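Side-chain contacts in unsaturated glucuronyl hydrolase (Streptococcus agalactiae, PDB 2ZZR), which hydrolyses unsaturated disaccharides of chondroitin, hyaluronan and heparin, releasing the unsaturated uronic acid from their non-reducing end: residues A[37-42]-A[71-76]; A[79-84]-A[127-132]; A[155-160]-A[195-200]; A[169-174]-A[199-204]. All coordinates share one frame; numbering follows the deposited sequence.

Contact 1. Residues A[37-42]-A[71-76]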
loop_
_atom_site.group_PDB
_atom_site.type_symbol
_atom_site.label_atom_id
_atom_site.label_comp_id
_atom_site.label_asym_id
_atom_site.label_seq_id
_atom_site.Cartn_x
_atom_site.Cartn_y
_atom_site.Cartn_z
ATOM N N LYS A 37 -21.724 1.530 4.657
ATOM C CA LYS A 37 -22.629 0.981 5.673
ATOM C C LYS A 37 -21.834 0.309 6.793
ATOM O O LYS A 37 -22.137 0.493 7.975
ATOM C CB LYS A 37 -23.611 -0.009 5.052
ATOM C CG LYS A 37 -24.734 0.652 4.260
ATOM C CD LYS A 37 -25.588 -0.388 3.583
ATOM C CE LYS A 37 -26.621 0.256 2.671
ATOM N NZ LYS A 37 -27.385 -0.798 1.946
ATOM N N GLN A 38 -20.802 -0.447 6.416
ATOM C CA GLN A 38 -19.904 -1.062 7.398
ATOM C C GLN A 38 -19.078 -0.020 8.155
ATOM O O GLN A 38 -18.892 -0.137 9.364
ATOM C CB GLN A 38 -18.990 -2.107 6.741
ATOM C CG GLN A 38 -18.230 -2.992 7.750
ATOM C CD GLN A 38 -19.170 -3.716 8.707
ATOM O OE1 GLN A 38 -19.949 -4.576 8.294
ATOM N NE2 GLN A 38 -19.099 -3.367 9.993
ATOM N N LEU A 39 -18.597 1.005 7.451
ATOM C CA LEU A 39 -17.811 2.064 8.089
ATOM C C LEU A 39 -18.608 2.830 9.141
ATOM O O LEU A 39 -18.085 3.139 10.211
ATOM C CB LEU A 39 -17.223 3.038 7.057
ATOM C CG LEU A 39 -16.072 2.536 6.170
ATOM C CD1 LEU A 39 -15.555 3.683 5.313
ATOM C CD2 LEU A 39 -14.927 1.937 6.997
ATOM N N TYR A 40 -19.874 3.121 8.841
ATOM C CA TYR A 40 -20.728 3.827 9.800
ATOM C C TYR A 40 -20.986 3.007 11.063
ATOM O O TYR A 40 -20.943 3.546 12.174
ATOM C CB TYR A 40 -22.042 4.263 9.146
ATOM C CG TYR A 40 -21.922 5.570 8.396
ATOM C CD1 TYR A 40 -21.818 5.587 7.006
ATOM C CD2 TYR A 40 -21.896 6.787 9.076
ATOM C CE1 TYR A 40 -21.705 6.784 6.310
ATOM C CE2 TYR A 40 -21.783 7.989 8.389
ATOM C CZ TYR A 40 -21.686 7.978 7.005
ATOM O OH TYR A 40 -21.581 9.161 6.312
ATOM N N ILE A 41 -21.229 1.713 10.877
ATOM C CA ILE A 41 -21.358 0.746 11.974
ATOM C C ILE A 41 -20.071 0.696 12.813
ATOM O O ILE A 41 -20.124 0.634 14.044
ATOM C CB ILE A 41 -21.748 -0.657 11.430
ATOM C CG1 ILE A 41 -23.203 -0.649 10.939
ATOM C CG2 ILE A 41 -21.537 -1.759 12.481
ATOM C CD1 ILE A 41 -23.612 -1.882 10.166
ATOM N N ASN A 42 -18.919 0.760 12.145
ATOM C CA ASN A 42 -17.628 0.728 12.839
ATOM C C ASN A 42 -17.198 2.023 13.529
ATOM O O ASN A 42 -16.460 1.974 14.508
ATOM C CB ASN A 42 -16.524 0.201 11.914
ATOM C CG ASN A 42 -16.648 -1.291 11.657
ATOM O OD1 ASN A 42 -17.475 -1.976 12.266
ATOM N ND2 ASN A 42 -15.815 -1.807 10.758
ATOM N N GLY A 71 -3.400 4.742 10.573
ATOM C CA GLY A 71 -3.708 5.685 9.487
ATOM C C GLY A 71 -4.667 5.150 8.440
ATOM O O GLY A 71 -5.381 5.932 7.804
ATOM N N PHE A 72 -4.689 3.826 8.256
ATOM C CA PHE A 72 -5.579 3.188 7.283
ATOM C C PHE A 72 -7.047 3.324 7.676
ATOM O O PHE A 72 -7.910 3.462 6.811
ATOM C CB PHE A 72 -5.217 1.713 7.064
ATOM C CG PHE A 72 -3.869 1.510 6.431
ATOM C CD1 PHE A 72 -3.606 1.987 5.144
ATOM C CD2 PHE A 72 -2.859 0.839 7.120
ATOM C CE1 PHE A 72 -2.356 1.800 4.551
ATOM C CE2 PHE A 72 -1.604 0.651 6.536
ATOM C CZ PHE A 72 -1.354 1.132 5.252
ATOM N N TRP A 73 -7.320 3.300 8.980
ATOM C CA TRP A 73 -8.672 3.555 9.485
ATOM C C TRP A 73 -9.130 4.971 9.104
ATOM O O TRP A 73 -10.177 5.140 8.470
ATOM C CB TRP A 73 -8.735 3.342 11.006
ATOM C CG TRP A 73 -9.983 3.900 11.655
ATOM C CD1 TRP A 73 -10.046 4.915 12.568
ATOM C CD2 TRP A 73 -11.339 3.481 11.426
ATOM N NE1 TRP A 73 -11.354 5.149 12.930
ATOM C CE2 TRP A 73 -12.168 4.287 12.244
ATOM C CE3 TRP A 73 -11.932 2.498 10.617
ATOM C CZ2 TRP A 73 -13.563 4.145 12.272
ATOM C CZ3 TRP A 73 -13.327 2.356 10.642
ATOM C CH2 TRP A 73 -14.122 3.177 11.470
ATOM N N THR A 74 -8.331 5.968 9.471
ATOM C CA THR A 74 -8.612 7.368 9.144
ATOM C C THR A 74 -8.747 7.555 7.628
ATOM O O THR A 74 -9.630 8.282 7.165
ATOM C CB THR A 74 -7.539 8.316 9.704
ATOM O OG1 THR A 74 -7.245 7.967 11.068
ATOM C CG2 THR A 74 -8.013 9.776 9.644
ATOM N N GLY A 75 -7.887 6.876 6.862
ATOM C CA GLY A 75 -7.983 6.898 5.395
ATOM C C GLY A 75 -9.319 6.415 4.851
ATOM O O GLY A 75 -9.851 7.002 3.900
ATOM N N CYS A 76 -9.861 5.345 5.440
ATOM C CA CYS A 76 -11.196 4.849 5.064
ATOM C C CYS A 76 -12.241 5.940 5.301
ATOM O O CYS A 76 -13.114 6.174 4.456
ATOM C CB CYS A 76 -11.584 3.590 5.855
ATOM S SG CYS A 76 -10.702 2.066 5.393
#
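Leu39 and Trp73 pass alongside one another, pointing opposite ways, the leucine reaching from helix 37-42 and the indole from helix 71-76. Both branches of Leu39 are used: CD2 lies 4.0 Å from CZ3 of Trp73, while CD1 sits 3.6 Å from the backbone O of Cys76. Cys76 CB fits beneath the isopropyl fork, 3.9 Å from Leu39 CD2. Trp73 has its CG anti to the backbone N (chi1 166°), which sends the six-membered ring outward across the gap to Asn42, whose CB is 3.9 Å from CH2 of Trp73. These consecutive helices of the glycosyl hydrolase family 88 alpha/alpha barrel cross at -121°, with their segment axes 11.8 Å apart. Phe46, one turn beyond Asn42, meets the indole edge-to-face. The amide of Asn42 is bonded elsewhere. Asn42 OD1 accepts from Gln38 NE2 at 3.1 Å, a bent bond in which the donor stands well above the carbonyl plane, and also takes the backbone N of Gly354, a residue outside both helices; at the other end of the same amide, Asn42 ND2 gives its hydrogen bond to Arg355 O.

Contact 2. Residues A[79-84]-A[127-132]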
loop_
_atom_site.group_PDB
_atom_site.type_symbol
_atom_site.label_atom_id
_atom_site.label_comp_id
_atom_site.label_asym_id
_atom_site.label_seq_id
_atom_site.Cartn_x
_atom_site.Cartn_y
_atom_site.Cartn_z
ATOM N N LEU A 79 -11.857 8.758 2.667
ATOM C CA LEU A 79 -12.360 8.299 1.371
ATOM C C LEU A 79 -13.883 8.340 1.337
ATOM O O LEU A 79 -14.474 8.809 0.362
ATOM C CB LEU A 79 -11.874 6.891 1.063
ATOM C CG LEU A 79 -10.392 6.815 0.708
ATOM C CD1 LEU A 79 -10.012 5.355 0.611
ATOM C CD2 LEU A 79 -10.093 7.544 -0.609
ATOM N N ALA A 80 -14.499 7.854 2.413
ATOM C CA ALA A 80 -15.954 7.889 2.563
ATOM C C ALA A 80 -16.455 9.334 2.534
ATOM O O ALA A 80 -17.477 9.634 1.899
ATOM C CB ALA A 80 -16.366 7.198 3.866
ATOM N N TYR A 81 -15.727 10.217 3.216
ATOM C CA TYR A 81 -16.056 11.641 3.272
ATOM C C TYR A 81 -16.023 12.301 1.892
ATOM O O TYR A 81 -16.862 13.147 1.581
ATOM C CB TYR A 81 -15.125 12.377 4.239
ATOM C CG TYR A 81 -15.363 13.869 4.299
ATOM C CD1 TYR A 81 -14.445 14.766 3.752
ATOM C CD2 TYR A 81 -16.521 14.386 4.887
ATOM C CE1 TYR A 81 -14.667 16.141 3.799
ATOM C CE2 TYR A 81 -16.751 15.752 4.937
ATOM C CZ TYR A 81 -15.825 16.621 4.392
ATOM O OH TYR A 81 -16.047 17.975 4.440
ATOM N N GLU A 82 -15.055 11.915 1.065
ATOM C CA GLU A 82 -15.005 12.403 -0.310
ATOM C C GLU A 82 -16.216 11.957 -1.110
ATOM O O GLU A 82 -16.676 12.673 -2.001
ATOM C CB GLU A 82 -13.736 11.931 -1.004
ATOM C CG GLU A 82 -12.487 12.534 -0.406
ATOM C CD GLU A 82 -11.330 12.491 -1.360
ATOM O OE1 GLU A 82 -10.248 12.019 -0.960
ATOM O OE2 GLU A 82 -11.509 12.937 -2.509
ATOM N N TYR A 83 -16.726 10.774 -0.785
ATOM C CA TYR A 83 -17.871 10.216 -1.479
ATOM C C TYR A 83 -19.186 10.910 -1.122
ATOM O O TYR A 83 -19.988 11.184 -2.010
ATOM C CB TYR A 83 -17.988 8.713 -1.224
ATOM C CG TYR A 83 -19.152 8.074 -1.945
ATOM C CD1 TYR A 83 -19.083 7.803 -3.313
ATOM C CD2 TYR A 83 -20.326 7.746 -1.264
ATOM C CE1 TYR A 83 -20.139 7.217 -3.980
ATOM C CE2 TYR A 83 -21.396 7.160 -1.924
ATOM C CZ TYR A 83 -21.297 6.901 -3.284
ATOM O OH TYR A 83 -22.347 6.319 -3.950
ATOM N N ASN A 84 -19.410 11.186 0.161
ATOM C CA ASN A 84 -20.724 11.704 0.584
ATOM C C ASN A 84 -20.759 13.056 1.318
ATOM O O ASN A 84 -21.845 13.536 1.667
ATOM C CB ASN A 84 -21.533 10.624 1.333
ATOM C CG ASN A 84 -20.998 10.326 2.737
ATOM O OD1 ASN A 84 -21.402 9.344 3.364
ATOM N ND2 ASN A 84 -20.104 11.168 3.236
ATOM N N TYR A 127 -5.191 17.424 4.681
ATOM C CA TYR A 127 -4.586 18.580 4.033
ATOM C C TYR A 127 -5.006 18.711 2.565
ATOM O O TYR A 127 -5.321 19.813 2.113
ATOM C CB TYR A 127 -3.062 18.591 4.165
ATOM C CG TYR A 127 -2.456 19.860 3.603
ATOM C CD1 TYR A 127 -1.763 19.848 2.391
ATOM C CD2 TYR A 127 -2.615 21.082 4.264
ATOM C CE1 TYR A 127 -1.216 21.018 1.865
ATOM C CE2 TYR A 127 -2.075 22.261 3.742
ATOM C CZ TYR A 127 -1.383 22.219 2.544
ATOM O OH TYR A 127 -0.851 23.371 2.018
ATOM N N ARG A 128 -5.011 17.595 1.832
ATOM C CA ARG A 128 -5.500 17.573 0.445
ATOM C C ARG A 128 -6.938 18.065 0.360
ATOM O O ARG A 128 -7.297 18.824 -0.549
ATOM C CB ARG A 128 -5.473 16.157 -0.135
ATOM C CG ARG A 128 -4.127 15.490 -0.152
ATOM C CD ARG A 128 -3.207 16.106 -1.166
ATOM N NE ARG A 128 -2.093 15.204 -1.443
ATOM C CZ ARG A 128 -0.873 15.592 -1.789
ATOM N NH1 ARG A 128 0.054 14.678 -2.028
ATOM N NH2 ARG A 128 -0.578 16.881 -1.911
ATOM N N ILE A 129 -7.750 17.608 1.307
ATOM C CA ILE A 129 -9.195 17.792 1.256
ATOM C C ILE A 129 -9.611 19.217 1.634
ATOM O O ILE A 129 -10.416 19.841 0.929
ATOM C CB ILE A 129 -9.925 16.725 2.113
ATOM C CG1 ILE A 129 -9.756 15.339 1.474
ATOM C CG2 ILE A 129 -11.415 17.064 2.268
ATOM C CD1 ILE A 129 -10.105 14.162 2.383
ATOM N N ASN A 130 -9.052 19.737 2.725
ATOM C CA ASN A 130 -9.449 21.063 3.210
ATOM C C ASN A 130 -8.316 21.988 3.682
ATOM O O ASN A 130 -8.575 23.073 4.208
ATOM C CB ASN A 130 -10.554 20.933 4.279
ATOM C CG ASN A 130 -10.112 20.137 5.509
ATOM O OD1 ASN A 130 -10.877 19.339 6.051
ATOM N ND2 ASN A 130 -8.889 20.358 5.950
ATOM N N GLY A 131 -7.068 21.565 3.502
ATOM C CA GLY A 131 -5.916 22.394 3.858
ATOM C C GLY A 131 -5.675 22.613 5.346
ATOM O O GLY A 131 -4.968 23.550 5.723
ATOM N N ASP A 132 -6.240 21.746 6.188
ATOM C CA ASP A 132 -6.100 21.876 7.649
ATOM C C ASP A 132 -4.638 22.029 8.077
ATOM O O ASP A 132 -3.791 21.194 7.749
ATOM C CB ASP A 132 -6.772 20.708 8.377
ATOM C CG ASP A 132 -6.771 20.885 9.884
ATOM O OD1 ASP A 132 -7.735 21.495 10.406
ATOM O OD2 ASP A 132 -5.796 20.449 10.541
#
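Ile129 projects from helix 127-130 between two neighbours on helix 79-84, giving one branch to each. Its CG2 touches the rim of the Tyr81 ring, nearly in the ring plane, at 3.7 Å from CE1. The other branch ends in CD1, which lies 4.0 Å from Glu82 CG and equally far from OE1, so the methyl rests against the aliphatic stem and the near oxygen of the glutamate. The trans chi1 of Tyr81 (177°) turns its ring toward Ile129, whereas Glu82, extended beyond CG, passes slantwise across it. The two helices belong to the alpha/alpha barrel, with helix 87-105 lying between them in the sequence, and they meet here near the protein surface. Further out, the carboxylate of Glu82 is fixed by the C-terminal tail: OE1 accepts from Trp393 NE1 and hydrogen-bonds Tyr396 OH, and OE2 forms a salt bridge with Lys391, surroundings that would probably favour the charged form. Tyr396 also packs on Ile129, and Arg128 NH1 binds the C-terminal Trp397 O, so the tail ties into both helices. Past Asn130 the chain turns through Gly131 with positive phi, and Asp132 N-caps helix 133-147 through OD2, which accepts from the backbone N of Ala135.

Contact 3. Residues A[155-160]-A[195-200]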
loop_
_atom_site.group_PDB
_atom_site.type_symbol
_atom_site.label_atom_id
_atom_site.label_comp_id
_atom_site.label_asym_id
_atom_site.label_seq_id
_atom_site.Cartn_x
_atom_site.Cartn_y
_atom_site.Cartn_z
ATOM N N GLY A 155 22.325 4.785 1.055
ATOM C CA GLY A 155 21.312 5.758 0.621
ATOM C C GLY A 155 19.892 5.239 0.742
ATOM O O GLY A 155 19.122 5.288 -0.215
ATOM N N PHE A 156 19.549 4.732 1.920
ATOM C CA PHE A 156 18.234 4.140 2.150
ATOM C C PHE A 156 17.706 4.482 3.536
ATOM O O PHE A 156 18.471 4.851 4.440
ATOM C CB PHE A 156 18.294 2.618 1.978
ATOM C CG PHE A 156 19.104 1.921 3.046
ATOM C CD1 PHE A 156 20.487 1.825 2.932
ATOM C CD2 PHE A 156 18.479 1.374 4.165
ATOM C CE1 PHE A 156 21.244 1.199 3.921
ATOM C CE2 PHE A 156 19.222 0.743 5.163
ATOM C CZ PHE A 156 20.611 0.655 5.035
ATOM N N ILE A 157 16.390 4.361 3.696
ATOM C CA ILE A 157 15.743 4.536 4.995
ATOM C C ILE A 157 15.748 3.182 5.691
ATOM O O ILE A 157 15.160 2.212 5.190
ATOM C CB ILE A 157 14.285 5.055 4.847
ATOM C CG1 ILE A 157 14.284 6.424 4.159
ATOM C CG2 ILE A 157 13.584 5.118 6.216
ATOM C CD1 ILE A 157 12.947 6.828 3.605
ATOM N N GLN A 158 16.428 3.114 6.831
ATOM C CA GLN A 158 16.540 1.859 7.565
ATOM C C GLN A 158 15.229 1.480 8.237
ATOM O O GLN A 158 14.559 2.325 8.846
ATOM C CB GLN A 158 17.671 1.915 8.602
ATOM C CG GLN A 158 18.048 0.524 9.147
ATOM C CD GLN A 158 19.007 0.564 10.324
ATOM O OE1 GLN A 158 18.942 -0.286 11.225
ATOM N NE2 GLN A 158 19.901 1.537 10.327
ATOM N N ALA A 159 14.874 0.205 8.121
ATOM C CA ALA A 159 13.711 -0.355 8.804
ATOM C C ALA A 159 13.926 -0.341 10.323
ATOM O O ALA A 159 15.041 -0.066 10.799
ATOM C CB ALA A 159 13.451 -1.768 8.310
ATOM N N TRP A 160 12.853 -0.612 11.073
ATOM C CA TRP A 160 12.903 -0.673 12.538
ATOM C C TRP A 160 14.056 -1.530 13.059
ATOM O O TRP A 160 14.487 -2.490 12.405
ATOM C CB TRP A 160 11.568 -1.172 13.116
ATOM C CG TRP A 160 10.986 -2.374 12.421
ATOM C CD1 TRP A 160 10.052 -2.369 11.415
ATOM C CD2 TRP A 160 11.281 -3.753 12.682
ATOM N NE1 TRP A 160 9.757 -3.656 11.036
ATOM C CE2 TRP A 160 10.492 -4.526 11.800
ATOM C CE3 TRP A 160 12.131 -4.414 13.582
ATOM C CZ2 TRP A 160 10.533 -5.925 11.784
ATOM C CZ3 TRP A 160 12.167 -5.806 13.570
ATOM C CH2 TRP A 160 11.375 -6.546 12.674
ATOM N N ARG A 195 13.623 15.260 -0.883
ATOM C CA ARG A 195 13.576 14.644 -2.204
ATOM C C ARG A 195 14.783 13.733 -2.428
ATOM O O ARG A 195 14.639 12.631 -2.950
ATOM C CB ARG A 195 13.491 15.709 -3.307
ATOM C CG ARG A 195 13.309 15.107 -4.697
ATOM C CD ARG A 195 13.128 16.137 -5.807
ATOM N NE ARG A 195 12.602 15.468 -6.999
ATOM C CZ ARG A 195 13.344 14.808 -7.887
ATOM N NH1 ARG A 195 14.666 14.741 -7.743
ATOM N NH2 ARG A 195 12.765 14.216 -8.926
ATOM N N GLN A 196 15.965 14.199 -2.023
ATOM C CA GLN A 196 17.196 13.419 -2.159
ATOM C C GLN A 196 17.102 12.068 -1.458
ATOM O O GLN A 196 17.470 11.050 -2.032
ATOM C CB GLN A 196 18.405 14.211 -1.652
ATOM C CG GLN A 196 18.782 15.364 -2.568
ATOM C CD GLN A 196 19.746 16.366 -1.942
ATOM O OE1 GLN A 196 19.898 16.443 -0.715
ATOM N NE2 GLN A 196 20.391 17.157 -2.793
ATOM N N VAL A 197 16.600 12.066 -0.227
ATOM C CA VAL A 197 16.407 10.825 0.530
ATOM C C VAL A 197 15.402 9.901 -0.169
ATOM O O VAL A 197 15.657 8.699 -0.319
ATOM C CB VAL A 197 15.981 11.115 1.985
ATOM C CG1 VAL A 197 15.446 9.859 2.671
ATOM C CG2 VAL A 197 17.147 11.685 2.767
ATOM N N ALA A 198 14.275 10.464 -0.609
ATOM C CA ALA A 198 13.256 9.680 -1.315
ATOM C C ALA A 198 13.815 9.035 -2.586
ATOM O O ALA A 198 13.624 7.838 -2.837
ATOM C CB ALA A 198 12.036 10.548 -1.630
ATOM N N VAL A 199 14.518 9.832 -3.382
ATOM C CA VAL A 199 15.081 9.348 -4.637
ATOM C C VAL A 199 16.143 8.270 -4.395
ATOM O O VAL A 199 16.102 7.206 -5.026
ATOM C CB VAL A 199 15.646 10.519 -5.472
ATOM C CG1 VAL A 199 16.446 10.002 -6.662
ATOM C CG2 VAL A 199 14.506 11.413 -5.929
ATOM N N ASN A 200 17.073 8.545 -3.477
ATOM C CA ASN A 200 18.129 7.586 -3.134
ATOM C C ASN A 200 17.537 6.284 -2.644
ATOM O O ASN A 200 17.963 5.202 -3.067
ATOM C CB ASN A 200 19.075 8.145 -2.070
ATOM C CG ASN A 200 19.997 9.220 -2.609
ATOM O OD1 ASN A 200 20.031 9.477 -3.811
ATOM N ND2 ASN A 200 20.748 9.860 -1.715
#
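Two carbonyl oxygens, both acceptors, lie only 3.1 Å apart where Gly155 O faces Asn200 O, and no hydrogen bond joins them. The glycine oxygen is pressed onto the helix backbone, with Gly155 O 3.1 Å from Asn200 C and 3.4 Å from Asn200 CB. Gly155 belongs to a G1 beta bulge: together with Phe156 it stands opposite Gln151 in the small antiparallel pair of strands 150-151 and 156-157, and its positive phi (65°) suits glycine. At the bulge the hairpin meets helix 192-209 of the alpha/alpha barrel. The amide of Asn200 turns elsewhere, ND2 being hydrogen-bonded to Tyr150 OH on the partner strand, which ties helix and hairpin together a second time. One turn back along the helix the contact is apolar. Ile157 and Val197 lie roughly perpendicular, and both also pack on Leu182 of helix 180-189. Val197 CG1 reaches Ile157 at its CG1 (3.9 Å) and CD1 (4.0 Å).

Contact 4. Residues A[169-174]-A[199-204]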
loop_
_atom_site.group_PDB
_atom_site.type_symbol
_atom_site.label_atom_id
_atom_site.label_comp_id
_atom_site.label_asym_id
_atom_site.label_seq_id
_atom_site.Cartn_x
_atom_site.Cartn_y
_atom_site.Cartn_z
ATOM N N TYR A 169 20.695 -3.591 9.549
ATOM C CA TYR A 169 20.989 -2.543 8.566
ATOM C C TYR A 169 20.380 -2.894 7.210
ATOM O O TYR A 169 21.041 -3.446 6.323
ATOM C CB TYR A 169 22.502 -2.355 8.470
ATOM C CG TYR A 169 22.950 -1.027 7.909
ATOM C CD1 TYR A 169 22.847 0.141 8.663
ATOM C CD2 TYR A 169 23.510 -0.947 6.638
ATOM C CE1 TYR A 169 23.279 1.360 8.155
ATOM C CE2 TYR A 169 23.948 0.270 6.121
ATOM C CZ TYR A 169 23.833 1.410 6.884
ATOM O OH TYR A 169 24.261 2.613 6.382
ATOM N N ARG A 170 19.095 -2.583 7.066
ATOM C CA ARG A 170 18.320 -3.104 5.957
ATOM C C ARG A 170 17.166 -2.171 5.616
ATOM O O ARG A 170 16.746 -1.358 6.451
ATOM C CB ARG A 170 17.771 -4.492 6.312
ATOM C CG ARG A 170 16.595 -4.457 7.307
ATOM C CD ARG A 170 16.613 -5.616 8.301
ATOM N NE ARG A 170 15.339 -5.708 9.016
ATOM C CZ ARG A 170 14.981 -4.935 10.041
ATOM N NH1 ARG A 170 13.791 -5.104 10.601
ATOM N NH2 ARG A 170 15.797 -3.993 10.507
ATOM N N LEU A 171 16.672 -2.301 4.386
ATOM C CA LEU A 171 15.409 -1.678 3.986
ATOM C C LEU A 171 14.362 -2.764 3.776
ATOM O O LEU A 171 14.696 -3.933 3.565
ATOM C CB LEU A 171 15.577 -0.831 2.712
ATOM C CG LEU A 171 16.017 -1.478 1.386
ATOM C CD1 LEU A 171 14.889 -2.249 0.685
ATOM C CD2 LEU A 171 16.590 -0.423 0.435
ATOM N N ILE A 172 13.091 -2.373 3.816
ATOM C CA ILE A 172 11.991 -3.287 3.540
ATOM C C ILE A 172 11.190 -2.687 2.383
ATOM O O ILE A 172 11.112 -1.466 2.257
ATOM C CB ILE A 172 11.130 -3.535 4.812
ATOM C CG1 ILE A 172 11.992 -4.231 5.886
ATOM C CG2 ILE A 172 9.884 -4.368 4.496
ATOM C CD1 ILE A 172 11.309 -4.411 7.230
ATOM N N ILE A 173 10.641 -3.540 1.525
ATOM C CA ILE A 173 10.032 -3.074 0.274
ATOM C C ILE A 173 8.835 -2.137 0.486
ATOM O O ILE A 173 8.572 -1.257 -0.348
ATOM C CB ILE A 173 9.644 -4.251 -0.666
ATOM C CG1 ILE A 173 9.305 -3.717 -2.069
ATOM C CG2 ILE A 173 8.536 -5.115 -0.047
ATOM C CD1 ILE A 173 9.221 -4.775 -3.146
ATOM N N ASP A 174 8.128 -2.306 1.603
ATOM C CA ASP A 174 6.967 -1.442 1.863
ATOM C C ASP A 174 7.355 0.021 2.099
ATOM O O ASP A 174 6.502 0.912 2.062
ATOM C CB ASP A 174 6.070 -2.003 2.980
ATOM C CG ASP A 174 6.700 -1.924 4.362
ATOM O OD1 ASP A 174 5.974 -2.223 5.330
ATOM O OD2 ASP A 174 7.891 -1.572 4.510
ATOM N N VAL A 199 14.518 9.832 -3.382
ATOM C CA VAL A 199 15.081 9.348 -4.637
ATOM C C VAL A 199 16.143 8.270 -4.395
ATOM O O VAL A 199 16.102 7.206 -5.026
ATOM C CB VAL A 199 15.646 10.519 -5.472
ATOM C CG1 VAL A 199 16.446 10.002 -6.662
ATOM C CG2 VAL A 199 14.506 11.413 -5.929
ATOM N N ASN A 200 17.073 8.545 -3.477
ATOM C CA ASN A 200 18.129 7.586 -3.134
ATOM C C ASN A 200 17.537 6.284 -2.644
ATOM O O ASN A 200 17.963 5.202 -3.067
ATOM C CB ASN A 200 19.075 8.145 -2.070
ATOM C CG ASN A 200 19.997 9.220 -2.609
ATOM O OD1 ASN A 200 20.031 9.477 -3.811
ATOM N ND2 ASN A 200 20.748 9.860 -1.715
ATOM N N HIS A 201 16.550 6.397 -1.757
ATOM C CA HIS A 201 15.866 5.215 -1.238
ATOM C C HIS A 201 15.176 4.446 -2.348
ATOM O O HIS A 201 15.215 3.217 -2.369
ATOM C CB HIS A 201 14.848 5.551 -0.149
ATOM C CG HIS A 201 14.157 4.338 0.384
ATOM N ND1 HIS A 201 14.625 3.643 1.478
ATOM C CD2 HIS A 201 13.081 3.651 -0.068
ATOM C CE1 HIS A 201 13.848 2.598 1.698
ATOM N NE2 HIS A 201 12.905 2.578 0.770
ATOM N N PHE A 202 14.542 5.165 -3.273
ATOM C CA PHE A 202 13.905 4.489 -4.379
ATOM C C PHE A 202 14.894 3.618 -5.161
ATOM O O PHE A 202 14.635 2.444 -5.396
ATOM C CB PHE A 202 13.173 5.430 -5.356
ATOM C CG PHE A 202 12.549 4.672 -6.484
ATOM C CD1 PHE A 202 11.292 4.087 -6.329
ATOM C CD2 PHE A 202 13.269 4.422 -7.652
ATOM C CE1 PHE A 202 10.734 3.314 -7.346
ATOM C CE2 PHE A 202 12.728 3.656 -8.669
ATOM C CZ PHE A 202 11.452 3.091 -8.517
ATOM N N TYR A 203 16.023 4.198 -5.561
ATOM C CA TYR A 203 16.995 3.450 -6.366
ATOM C C TYR A 203 17.659 2.314 -5.601
ATOM O O TYR A 203 17.911 1.266 -6.170
ATOM C CB TYR A 203 18.029 4.379 -7.006
ATOM C CG TYR A 203 17.449 5.191 -8.144
ATOM C CD1 TYR A 203 17.352 6.577 -8.057
ATOM C CD2 TYR A 203 16.970 4.564 -9.300
ATOM C CE1 TYR A 203 16.813 7.326 -9.101
ATOM C CE2 TYR A 203 16.425 5.305 -10.352
ATOM C CZ TYR A 203 16.353 6.685 -10.242
ATOM O OH TYR A 203 15.818 7.434 -11.274
ATOM N N ALA A 204 17.920 2.523 -4.313
ATOM C CA ALA A 204 18.440 1.447 -3.459
ATOM C C ALA A 204 17.464 0.270 -3.444
ATOM O O ALA A 204 17.870 -0.900 -3.503
ATOM C CB ALA A 204 18.700 1.964 -2.051
HETATM O O HOH W 1 11.646 0.194 -0.035
#
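Leu171 leaves strand 170-172 pointing at helix 199-204, and its side chain bridges two successive turns of that helix. The strand forms one edge of a three-stranded antiparallel sheet of this alpha/alpha-barrel enzyme and runs into Asp174, probably the catalytic proton donor, whose OD2 is hydrogen-bonded to His113 NE2. At the root, Leu171 CB lies 4.0 Å from CE1 of His201, approaching the imidazole obliquely. CG then takes the crowded position between the backbone N and the carbonyl carbon (chi1 62°), which carries the fork on past the histidine. From the fork, Leu171 CD2 ends against Ala204, 4.0 Å from its CB and just as far from its carbonyl carbon. Phe156 of the neighbouring hairpin packs on Leu171, His201 and Ala204 alike, filling in beside them, while Phe222 covers the leucine from within the sheet. The histidine is itself held at both nitrogens. A fully trans chi1 (-180°) extends its ring away from the helix toward the strands; there ND1 is hydrogen-bonded to the backbone N of Ile157. The other ring nitrogen reaches the strand through a water, which lies 2.8 Å from His201 NE2 and donates a hydrogen bond to Ile172 O at 2.9 Å.

How the contacts relate
The four contacts form two separate groups, their centres about 30 Å apart. Contacts 1 and 2 share helix 70-84, their centres 14 Å apart, and join where Tyr40 OH probably hydrogen-bonds Asn84 OD1 and Leu39 packs on Ala80. Both pair helix with helix, yet contact 1 is buried whereas contact 2 lies at the surface, with a charged side chain in its apolar patch. Contacts 3 and 4, with centres about 6 Å apart, are buried and set short strands against helix 192-209; there backbone groups and a water enter the chemistry. Trp160 and Arg170 link their strand segments. This second pair approaches the active site, from which contacts 1 and 2 are remote.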